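Local structure of GDP-mannose-dependent alpha-(1-6)-phosphatidylinositol monomannoside mannosyltransferase (Corynebacterium glutamicum, 3OKP) at residues S4-F14 against E35-Q44; M68-A79 against P97-A108. The protein belongs to the GT-B clan of glycosyltransferases, a bacterial mannosyltransferase built from two Rossmann-like domains. One frame throughout, in Å; residues are numbered along the deposited sequence.

Contact 1 (S4-F14 against E35-Q44); sequences SRKTLVVTNDF and ESIVVFASTQ
Thr7 to Thr11 run parallel to Ile37 to Ala41, the two strand axes 20° apart, and their hydrogen bonds shuttle between the strands: Thr7 N to Ser36 O, Val38 N to Thr7 O, Val9 N to Val38 O, Phe40 N to Val9 O and Thr11 N to Phe40 O, the shortest being Phe40 N to Val9 O at 2.7 Å. On one face, Leu8 stretches CD1 across to Phe40 CB (3.9 Å) and Val38 CG1. On the other, Phe14, its CG anti to the backbone N (chi1 -161°), comes against Val39 and Ala41, with Val39 CG1 over one ring face, 4.0 Å from the centroid, in a CH-pi contact. Polar groups close both ends. A water joins Arg5 O, Thr7 OG1 and Ser36 O, Thr7 having a further polar partner in Asn89. Ser42 OG donates to Asn12 OD1 (2.7 Å) from well above its carbonyl plane and receives Gln44 NE2, which also bonds Ser66 O. Thr11 OG1 accepts from Asp13 N in an ST turn. The pair belongs to a beta-alpha-beta crossover through helix 20-29, which packs on Thr11 and Ile37; helix 72-84 covers Leu8, Val10 and Phe40, and strands 59-63 and 89-92 flank the pair.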
loop_
_atom_site.group_PDB
_atom_site.type_symbol
_atom_site.label_atom_id
_atom_site.label_comp_id
_atom_site.label_asym_id
_atom_site.label_seq_id
_atom_site.Cartn_x
_atom_site.Cartn_y
_atom_site.Cartn_z
ATOM N N SER A 4 27.134 -5.980 -11.998
ATOM C CA SER A 4 25.884 -5.497 -11.343
ATOM C C SER A 4 25.895 -3.978 -11.184
ATOM O O SER A 4 26.894 -3.393 -10.764
ATOM C CB SER A 4 25.700 -6.172 -9.979
ATOM O OG SER A 4 24.680 -5.543 -9.216
ATOM N N ARG A 5 24.777 -3.348 -11.528
ATOM C CA ARG A 5 24.615 -1.912 -11.327
ATOM C C ARG A 5 24.336 -1.603 -9.856
ATOM O O ARG A 5 23.571 -2.312 -9.193
ATOM C CB ARG A 5 23.498 -1.365 -12.219
ATOM C CG ARG A 5 23.818 -1.413 -13.711
ATOM C CD ARG A 5 22.651 -0.924 -14.559
ATOM N NE ARG A 5 22.318 0.477 -14.299
ATOM C CZ ARG A 5 22.902 1.519 -14.888
ATOM N NH1 ARG A 5 23.865 1.338 -15.783
ATOM N NH2 ARG A 5 22.522 2.751 -14.578
ATOM N N LYS A 6 24.965 -0.542 -9.362
ATOM C CA LYS A 6 24.868 -0.134 -7.964
ATOM C C LYS A 6 23.898 1.037 -7.814
ATOM O O LYS A 6 23.907 1.966 -8.626
ATOM C CB LYS A 6 26.253 0.257 -7.448
ATOM C CG LYS A 6 26.441 0.153 -5.945
ATOM C CD LYS A 6 27.927 0.053 -5.626
ATOM C CE LYS A 6 28.204 0.148 -4.135
ATOM N NZ LYS A 6 29.675 0.195 -3.872
ATOM N N THR A 7 23.071 0.982 -6.772
ATOM C CA THR A 7 22.015 1.970 -6.562
ATOM C C THR A 7 22.175 2.726 -5.245
ATOM O O THR A 7 22.369 2.121 -4.186
ATOM C CB THR A 7 20.611 1.313 -6.600
ATOM O OG1 THR A 7 20.458 0.575 -7.817
ATOM C CG2 THR A 7 19.505 2.367 -6.507
ATOM N N LEU A 8 22.095 4.052 -5.330
ATOM C CA LEU A 8 21.984 4.900 -4.151
ATOM C C LEU A 8 20.529 5.324 -3.981
ATOM O O LEU A 8 19.947 5.947 -4.874
ATOM C CB LEU A 8 22.895 6.130 -4.257
ATOM C CG LEU A 8 22.859 7.157 -3.116
ATOM C CD1 LEU A 8 23.413 6.574 -1.817
ATOM C CD2 LEU A 8 23.616 8.415 -3.506
ATOM N N VAL A 9 19.948 4.965 -2.839
ATOM C CA VAL A 9 18.583 5.361 -2.498
ATOM C C VAL A 9 18.630 6.643 -1.668
ATOM O O VAL A 9 19.216 6.666 -0.581
ATOM C CB VAL A 9 17.832 4.241 -1.724
ATOM C CG1 VAL A 9 16.391 4.652 -1.435
ATOM C CG2 VAL A 9 17.868 2.924 -2.499
ATOM N N VAL A 10 18.025 7.704 -2.197
ATOM C CA VAL A 10 18.030 9.021 -1.559
ATOM C C VAL A 10 16.635 9.297 -1.010
ATOM O O VAL A 10 15.667 9.353 -1.769
ATOM C CB VAL A 10 18.448 10.135 -2.559
ATOM C CG1 VAL A 10 18.387 11.517 -1.902
ATOM C CG2 VAL A 10 19.841 9.864 -3.114
ATOM N N THR A 11 16.534 9.468 0.306
ATOM C CA THR A 11 15.221 9.497 0.952
ATOM C C THR A 11 15.177 10.203 2.308
ATOM O O THR A 11 16.099 10.090 3.119
ATOM C CB THR A 11 14.628 8.053 1.077
ATOM O OG1 THR A 11 13.312 8.107 1.637
ATOM C CG2 THR A 11 15.522 7.141 1.929
ATOM N N ASN A 12 14.085 10.931 2.531
ATOM C CA ASN A 12 13.744 11.456 3.846
ATOM C C ASN A 12 12.880 10.453 4.620
ATOM O O ASN A 12 12.602 10.645 5.803
ATOM C CB ASN A 12 13.005 12.791 3.701
ATOM C CG ASN A 12 12.797 13.497 5.032
ATOM O OD1 ASN A 12 13.738 13.689 5.799
ATOM N ND2 ASN A 12 11.558 13.886 5.308
ATOM N N ASP A 13 12.464 9.387 3.940
ATOM C CA ASP A 13 11.522 8.418 4.497
ATOM C C ASP A 13 12.173 7.044 4.653
ATOM O O ASP A 13 12.141 6.228 3.735
ATOM C CB ASP A 13 10.288 8.293 3.595
ATOM C CG ASP A 13 9.659 9.635 3.264
ATOM O OD1 ASP A 13 9.253 10.362 4.197
ATOM O OD2 ASP A 13 9.558 9.953 2.058
ATOM N N PHE A 14 12.763 6.796 5.815
ATOM C CA PHE A 14 13.441 5.528 6.077
ATOM C C PHE A 14 13.189 5.107 7.523
ATOM O O PHE A 14 13.048 5.968 8.393
ATOM C CB PHE A 14 14.945 5.668 5.797
ATOM C CG PHE A 14 15.660 4.354 5.589
ATOM C CD1 PHE A 14 15.418 3.582 4.455
ATOM C CD2 PHE A 14 16.593 3.902 6.518
ATOM C CE1 PHE A 14 16.077 2.366 4.260
ATOM C CE2 PHE A 14 17.260 2.688 6.331
ATOM C CZ PHE A 14 17.002 1.922 5.198
ATOM N N GLU A 35 24.739 -5.914 -1.507
ATOM C CA GLU A 35 26.015 -5.359 -1.961
ATOM C C GLU A 35 25.843 -4.311 -3.069
ATOM O O GLU A 35 26.758 -3.524 -3.326
ATOM C CB GLU A 35 26.956 -6.477 -2.423
ATOM C CG GLU A 35 27.538 -7.310 -1.287
ATOM C CD GLU A 35 28.228 -8.572 -1.773
ATOM O OE1 GLU A 35 28.822 -8.556 -2.870
ATOM O OE2 GLU A 35 28.177 -9.589 -1.054
ATOM N N SER A 36 24.673 -4.305 -3.709
ATOM C CA SER A 36 24.374 -3.370 -4.801
ATOM C C SER A 36 23.511 -2.182 -4.357
ATOM O O SER A 36 23.067 -1.385 -5.186
ATOM C CB SER A 36 23.706 -4.107 -5.973
ATOM O OG SER A 36 22.322 -4.327 -5.732
ATOM N N ILE A 37 23.289 -2.066 -3.048
ATOM C CA ILE A 37 22.429 -1.025 -2.487
ATOM C C ILE A 37 23.163 -0.192 -1.441
ATOM O O ILE A 37 23.816 -0.739 -0.546
ATOM C CB ILE A 37 21.151 -1.628 -1.828
ATOM C CG1 ILE A 37 20.260 -2.330 -2.865
ATOM C CG2 ILE A 37 20.379 -0.553 -1.040
ATOM C CD1 ILE A 37 19.439 -1.393 -3.768
ATOM N N VAL A 38 23.053 1.131 -1.571
ATOM C CA VAL A 38 23.473 2.070 -0.531
ATOM C C VAL A 38 22.316 3.044 -0.285
ATOM O O VAL A 38 21.667 3.487 -1.232
ATOM C CB VAL A 38 24.755 2.865 -0.921
ATOM C CG1 VAL A 38 25.237 3.723 0.249
ATOM C CG2 VAL A 38 25.875 1.924 -1.376
ATOM N N VAL A 39 22.051 3.357 0.980
ATOM C CA VAL A 39 20.996 4.310 1.334
ATOM C C VAL A 39 21.593 5.600 1.894
ATOM O O VAL A 39 22.524 5.564 2.701
ATOM C CB VAL A 39 19.973 3.710 2.341
ATOM C CG1 VAL A 39 18.891 4.732 2.710
ATOM C CG2 VAL A 39 19.329 2.449 1.769
ATOM N N PHE A 40 21.056 6.727 1.431
ATOM C CA PHE A 40 21.359 8.054 1.962
ATOM C C PHE A 40 20.060 8.613 2.550
ATOM O O PHE A 40 19.143 8.995 1.816
ATOM C CB PHE A 40 21.923 8.950 0.845
ATOM C CG PHE A 40 22.304 10.345 1.285
ATOM C CD1 PHE A 40 23.061 10.557 2.439
ATOM C CD2 PHE A 40 21.931 11.450 0.516
ATOM C CE1 PHE A 40 23.419 11.847 2.834
ATOM C CE2 PHE A 40 22.285 12.744 0.899
ATOM C CZ PHE A 40 23.029 12.944 2.062
ATOM N N ALA A 41 19.979 8.629 3.881
ATOM C CA ALA A 41 18.731 8.955 4.576
ATOM C C ALA A 41 18.905 9.987 5.690
ATOM O O ALA A 41 19.957 10.062 6.321
ATOM C CB ALA A 41 18.088 7.682 5.127
ATOM N N SER A 42 17.858 10.775 5.926
ATOM C CA SER A 42 17.815 11.707 7.056
ATOM C C SER A 42 17.828 10.964 8.400
ATOM O O SER A 42 17.646 9.743 8.448
ATOM C CB SER A 42 16.578 12.601 6.957
ATOM O OG SER A 42 15.394 11.827 6.919
ATOM N N THR A 43 18.043 11.708 9.483
ATOM C CA THR A 43 18.132 11.129 10.824
ATOM C C THR A 43 17.202 11.864 11.789
ATOM O O THR A 43 17.351 13.066 12.011
ATOM C CB THR A 43 19.580 11.188 11.365
ATOM O OG1 THR A 43 20.487 10.731 10.355
ATOM C CG2 THR A 43 19.731 10.327 12.621
ATOM N N GLN A 44 16.250 11.134 12.360
ATOM C CA GLN A 44 15.276 11.719 13.283
ATOM C C GLN A 44 15.715 11.562 14.739
ATOM O O GLN A 44 15.584 12.494 15.537
ATOM C CB GLN A 44 13.881 11.123 13.058
ATOM C CG GLN A 44 13.193 11.602 11.774
ATOM C CD GLN A 44 13.698 10.898 10.521
ATOM O OE1 GLN A 44 13.735 9.669 10.458
ATOM N NE2 GLN A 44 14.076 11.678 9.512
HETATM O O HOH W 1 21.309 -1.940 -7.508
HETATM O O HOH W 2 15.010 7.438 9.461
#

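Contact 2 (M68-A79 against P97-A108); sequences MLPTPTTAHAMA and PLALMAGTAKQA
Met101 reaches Ala75 and Thr74 because its CG stands beside the backbone N (chi1 -61°) and the chain, straight at chi2, bends only at chi3 (-67°), which lays SD 3.7 Å from Ala75 N and turns CE onto Thr74 CG2 at 3.8 Å. Met78 answers from the other segment: with CG opposite the backbone N and a bend of 68° at chi3, its CE lies 3.4 Å from Met101 O and 3.9 Å from Ala105 CB. Met101, at the N-cap of helix 102-107, and Met78 thus reach across between segments whose helix axes approach to 9.4 Å. Farther along, the contact is made by Thr104 and alanines. Thr104 CG2 touches Ala75 O, and Ala79 CB meets Ala108 CB at 3.8 Å. Before the helices, Leu98 places CD2 by Met68 O (3.4 Å) and the ring of Pro70, crossing the latter at about a right angle, while Pro70 CB rests on Met101 CG. Strand 7-11 lies behind, with Val10 touching Met68, Met78 and Met101. No hydrogen bond spans the two segments; the hydroxyls of Thr73 and Thr74 both bond that of Thr71. Cohesion between these two segments therefore rests on apolar packing, for which the flexible, polarisable methionines are well suited.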
loop_
_atom_site.group_PDB
_atom_site.type_symbol
_atom_site.label_atom_id
_atom_site.label_comp_id
_atom_site.label_asym_id
_atom_site.label_seq_id
_atom_site.Cartn_x
_atom_site.Cartn_y
_atom_site.Cartn_z
ATOM N N MET A 68 15.590 15.706 5.268
ATOM C CA MET A 68 16.428 15.850 4.086
ATOM C C MET A 68 15.683 16.660 3.034
ATOM O O MET A 68 14.608 16.265 2.571
ATOM C CB MET A 68 16.859 14.499 3.515
ATOM C CG MET A 68 17.887 14.639 2.400
ATOM S SD MET A 68 18.299 13.113 1.547
ATOM C CE MET A 68 19.241 12.261 2.814
ATOM N N LEU A 69 16.270 17.796 2.670
ATOM C CA LEU A 69 15.657 18.737 1.742
ATOM C C LEU A 69 16.558 18.954 0.528
ATOM O O LEU A 69 17.777 18.776 0.629
ATOM C CB LEU A 69 15.382 20.066 2.460
ATOM C CG LEU A 69 14.347 20.010 3.593
ATOM C CD1 LEU A 69 14.526 21.163 4.572
ATOM C CD2 LEU A 69 12.924 19.966 3.040
ATOM N N PRO A 70 15.968 19.314 -0.631
ATOM C CA PRO A 70 16.815 19.627 -1.783
ATOM C C PRO A 70 17.526 20.974 -1.603
ATOM O O PRO A 70 16.943 22.035 -1.842
ATOM C CB PRO A 70 15.826 19.653 -2.959
ATOM C CG PRO A 70 14.510 19.949 -2.357
ATOM C CD PRO A 70 14.531 19.429 -0.946
ATOM N N THR A 71 18.775 20.907 -1.148
ATOM C CA THR A 71 19.600 22.086 -0.885
ATOM C C THR A 71 21.001 21.825 -1.445
ATOM O O THR A 71 21.369 20.665 -1.638
ATOM C CB THR A 71 19.717 22.376 0.636
ATOM O OG1 THR A 71 20.497 21.350 1.264
ATOM C CG2 THR A 71 18.341 22.445 1.305
ATOM N N PRO A 72 21.786 22.893 -1.709
ATOM C CA PRO A 72 23.159 22.708 -2.201
ATOM C C PRO A 72 24.013 21.756 -1.355
ATOM O O PRO A 72 24.749 20.942 -1.915
ATOM C CB PRO A 72 23.736 24.127 -2.166
ATOM C CG PRO A 72 22.554 25.005 -2.345
ATOM C CD PRO A 72 21.440 24.324 -1.604
ATOM N N THR A 73 23.915 21.850 -0.029
ATOM C CA THR A 73 24.706 20.990 0.862
ATOM C C THR A 73 24.301 19.518 0.760
ATOM O O THR A 73 25.164 18.638 0.717
ATOM C CB THR A 73 24.651 21.448 2.338
ATOM O OG1 THR A 73 23.287 21.626 2.738
ATOM C CG2 THR A 73 25.415 22.762 2.528
ATOM N N THR A 74 22.994 19.259 0.714
ATOM C CA THR A 74 22.478 17.897 0.540
ATOM C C THR A 74 22.893 17.324 -0.818
ATOM O O THR A 74 23.334 16.175 -0.904
ATOM C CB THR A 74 20.938 17.839 0.670
ATOM O OG1 THR A 74 20.527 18.462 1.894
ATOM C CG2 THR A 74 20.455 16.395 0.669
ATOM N N ALA A 75 22.750 18.132 -1.868
ATOM C CA ALA A 75 23.129 17.731 -3.224
ATOM C C ALA A 75 24.624 17.416 -3.331
ATOM O O ALA A 75 25.007 16.462 -4.008
ATOM C CB ALA A 75 22.733 18.804 -4.227
ATOM N N HIS A 76 25.451 18.220 -2.657
ATOM C CA HIS A 76 26.905 18.016 -2.613
ATOM C C HIS A 76 27.260 16.679 -1.965
ATOM O O HIS A 76 28.105 15.936 -2.477
ATOM C CB HIS A 76 27.597 19.165 -1.860
ATOM C CG HIS A 76 29.090 19.036 -1.789
ATOM N ND1 HIS A 76 29.942 19.836 -2.518
ATOM C CD2 HIS A 76 29.882 18.198 -1.075
ATOM C CE1 HIS A 76 31.194 19.501 -2.255
ATOM N NE2 HIS A 76 31.185 18.507 -1.386
ATOM N N ALA A 77 26.612 16.389 -0.837
ATOM C CA ALA A 77 26.832 15.149 -0.102
ATOM C C ALA A 77 26.403 13.938 -0.927
ATOM O O ALA A 77 27.096 12.918 -0.943
ATOM C CB ALA A 77 26.097 15.181 1.230
ATOM N N MET A 78 25.263 14.064 -1.608
ATOM C CA MET A 78 24.774 13.026 -2.519
ATOM C C MET A 78 25.772 12.781 -3.652
ATOM O O MET A 78 26.083 11.632 -3.976
ATOM C CB MET A 78 23.408 13.407 -3.096
ATOM C CG MET A 78 22.818 12.354 -4.031
ATOM S SD MET A 78 21.408 12.922 -4.998
ATOM C CE MET A 78 22.182 14.123 -6.083
ATOM N N ALA A 79 26.271 13.871 -4.235
ATOM C CA ALA A 79 27.230 13.818 -5.335
ATOM C C ALA A 79 28.516 13.075 -4.964
ATOM O O ALA A 79 29.034 12.293 -5.761
ATOM C CB ALA A 79 27.552 15.230 -5.829
ATOM N N PRO A 97 9.716 16.433 -2.773
ATOM C CA PRO A 97 10.520 17.305 -3.628
ATOM C C PRO A 97 11.979 16.879 -3.897
ATOM O O PRO A 97 12.669 17.569 -4.651
ATOM C CB PRO A 97 10.532 18.609 -2.828
ATOM C CG PRO A 97 10.544 18.142 -1.376
ATOM C CD PRO A 97 9.964 16.727 -1.348
ATOM N N LEU A 98 12.447 15.780 -3.302
ATOM C CA LEU A 98 13.882 15.435 -3.359
ATOM C C LEU A 98 14.455 15.159 -4.754
ATOM O O LEU A 98 15.638 15.413 -4.995
ATOM C CB LEU A 98 14.235 14.281 -2.409
ATOM C CG LEU A 98 14.423 14.585 -0.917
ATOM C CD1 LEU A 98 14.765 13.299 -0.177
ATOM C CD2 LEU A 98 15.490 15.654 -0.666
ATOM N N ALA A 99 13.622 14.650 -5.663
ATOM C CA ALA A 99 14.050 14.380 -7.040
ATOM C C ALA A 99 14.368 15.647 -7.844
ATOM O O ALA A 99 14.769 15.567 -9.002
ATOM C CB ALA A 99 13.029 13.509 -7.770
ATOM N N LEU A 100 14.195 16.813 -7.220
ATOM C CA LEU A 100 14.683 18.070 -7.790
ATOM C C LEU A 100 16.218 18.134 -7.783
ATOM O O LEU A 100 16.809 19.036 -8.373
ATOM C CB LEU A 100 14.079 19.281 -7.067
ATOM C CG LEU A 100 12.580 19.551 -7.260
ATOM C CD1 LEU A 100 12.068 20.553 -6.223
ATOM C CD2 LEU A 100 12.261 20.027 -8.673
ATOM N N MET A 101 16.847 17.162 -7.118
ATOM C CA MET A 101 18.306 17.006 -7.119
ATOM C C MET A 101 18.787 16.038 -8.210
ATOM O O MET A 101 19.957 15.645 -8.228
ATOM C CB MET A 101 18.798 16.515 -5.750
ATOM C CG MET A 101 18.493 17.440 -4.573
ATOM S SD MET A 101 19.460 17.043 -3.093
ATOM C CE MET A 101 18.791 15.439 -2.640
ATOM N N ALA A 102 17.890 15.657 -9.120
ATOM C CA ALA A 102 18.219 14.689 -10.176
ATOM C C ALA A 102 19.290 15.199 -11.144
ATOM O O ALA A 102 20.121 14.423 -11.628
ATOM C CB ALA A 102 16.968 14.269 -10.930
ATOM N N GLY A 103 19.267 16.502 -11.421
ATOM C CA GLY A 103 20.296 17.144 -12.240
ATOM C C GLY A 103 21.694 16.944 -11.679
ATOM O O GLY A 103 22.615 16.579 -12.410
ATOM N N THR A 104 21.839 17.169 -10.374
ATOM C CA THR A 104 23.104 16.966 -9.660
ATOM C C THR A 104 23.564 15.510 -9.738
ATOM O O THR A 104 24.759 15.239 -9.884
ATOM C CB THR A 104 22.988 17.394 -8.174
ATOM O OG1 THR A 104 22.618 18.777 -8.103
ATOM C CG2 THR A 104 24.310 17.189 -7.427
ATOM N N ALA A 105 22.611 14.584 -9.645
ATOM C CA ALA A 105 22.904 13.154 -9.732
ATOM C C ALA A 105 23.544 12.779 -11.072
ATOM O O ALA A 105 24.521 12.027 -11.104
ATOM C CB ALA A 105 21.644 12.326 -9.475
ATOM N N LYS A 106 23.001 13.316 -12.165
ATOM C CA LYS A 106 23.580 13.121 -13.498
ATOM C C LYS A 106 24.933 13.824 -13.648
ATOM O O LYS A 106 25.850 13.284 -14.269
ATOM C CB LYS A 106 22.608 13.576 -14.594
ATOM C CG LYS A 106 21.386 12.676 -14.739
ATOM C CD LYS A 106 20.634 12.935 -16.035
ATOM C CE LYS A 106 19.593 11.845 -16.286
ATOM N NZ LYS A 106 18.629 12.210 -17.370
ATOM N N GLN A 107 25.052 15.018 -13.068
ATOM C CA GLN A 107 26.317 15.758 -13.050
ATOM C C GLN A 107 27.417 14.981 -12.325
ATOM O O GLN A 107 28.578 14.997 -12.743
ATOM C CB GLN A 107 26.142 17.121 -12.377
ATOM C CG GLN A 107 25.291 18.116 -13.143
ATOM C CD GLN A 107 25.086 19.410 -12.379
ATOM O OE1 GLN A 107 25.666 19.620 -11.306
ATOM N NE2 GLN A 107 24.258 20.291 -12.927
ATOM N N ALA A 108 27.036 14.306 -11.240
ATOM C CA ALA A 108 27.967 13.523 -10.425
ATOM C C ALA A 108 28.398 12.218 -11.099
ATOM O O ALA A 108 29.332 11.559 -10.640
ATOM C CB ALA A 108 27.365 13.244 -9.053
#

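Contact 1 forms part of the parallel sheet of the N-terminal Rossmann-like domain of the GT-B fold and contact 2 part of the helical layer against it, their centres about 13 Å apart. Met68 stitches them together: its backbone N is 2.8 Å from Asn12 OD1, a probable hydrogen bond, and its CE lies 3.4 Å from Phe40 O. Asn12 OD1 is thus approached by both Ser42 and Met68, linking contact 1 to the start of the 68-79 segment. Leu98 CD1 packs on Asn12 N at 3.7 Å. The guanosine-5'-diphosphate-alpha-d-mannose pocket is formed by residues between 205 and 298, in the other half of the chain, so neither contact contributes to it.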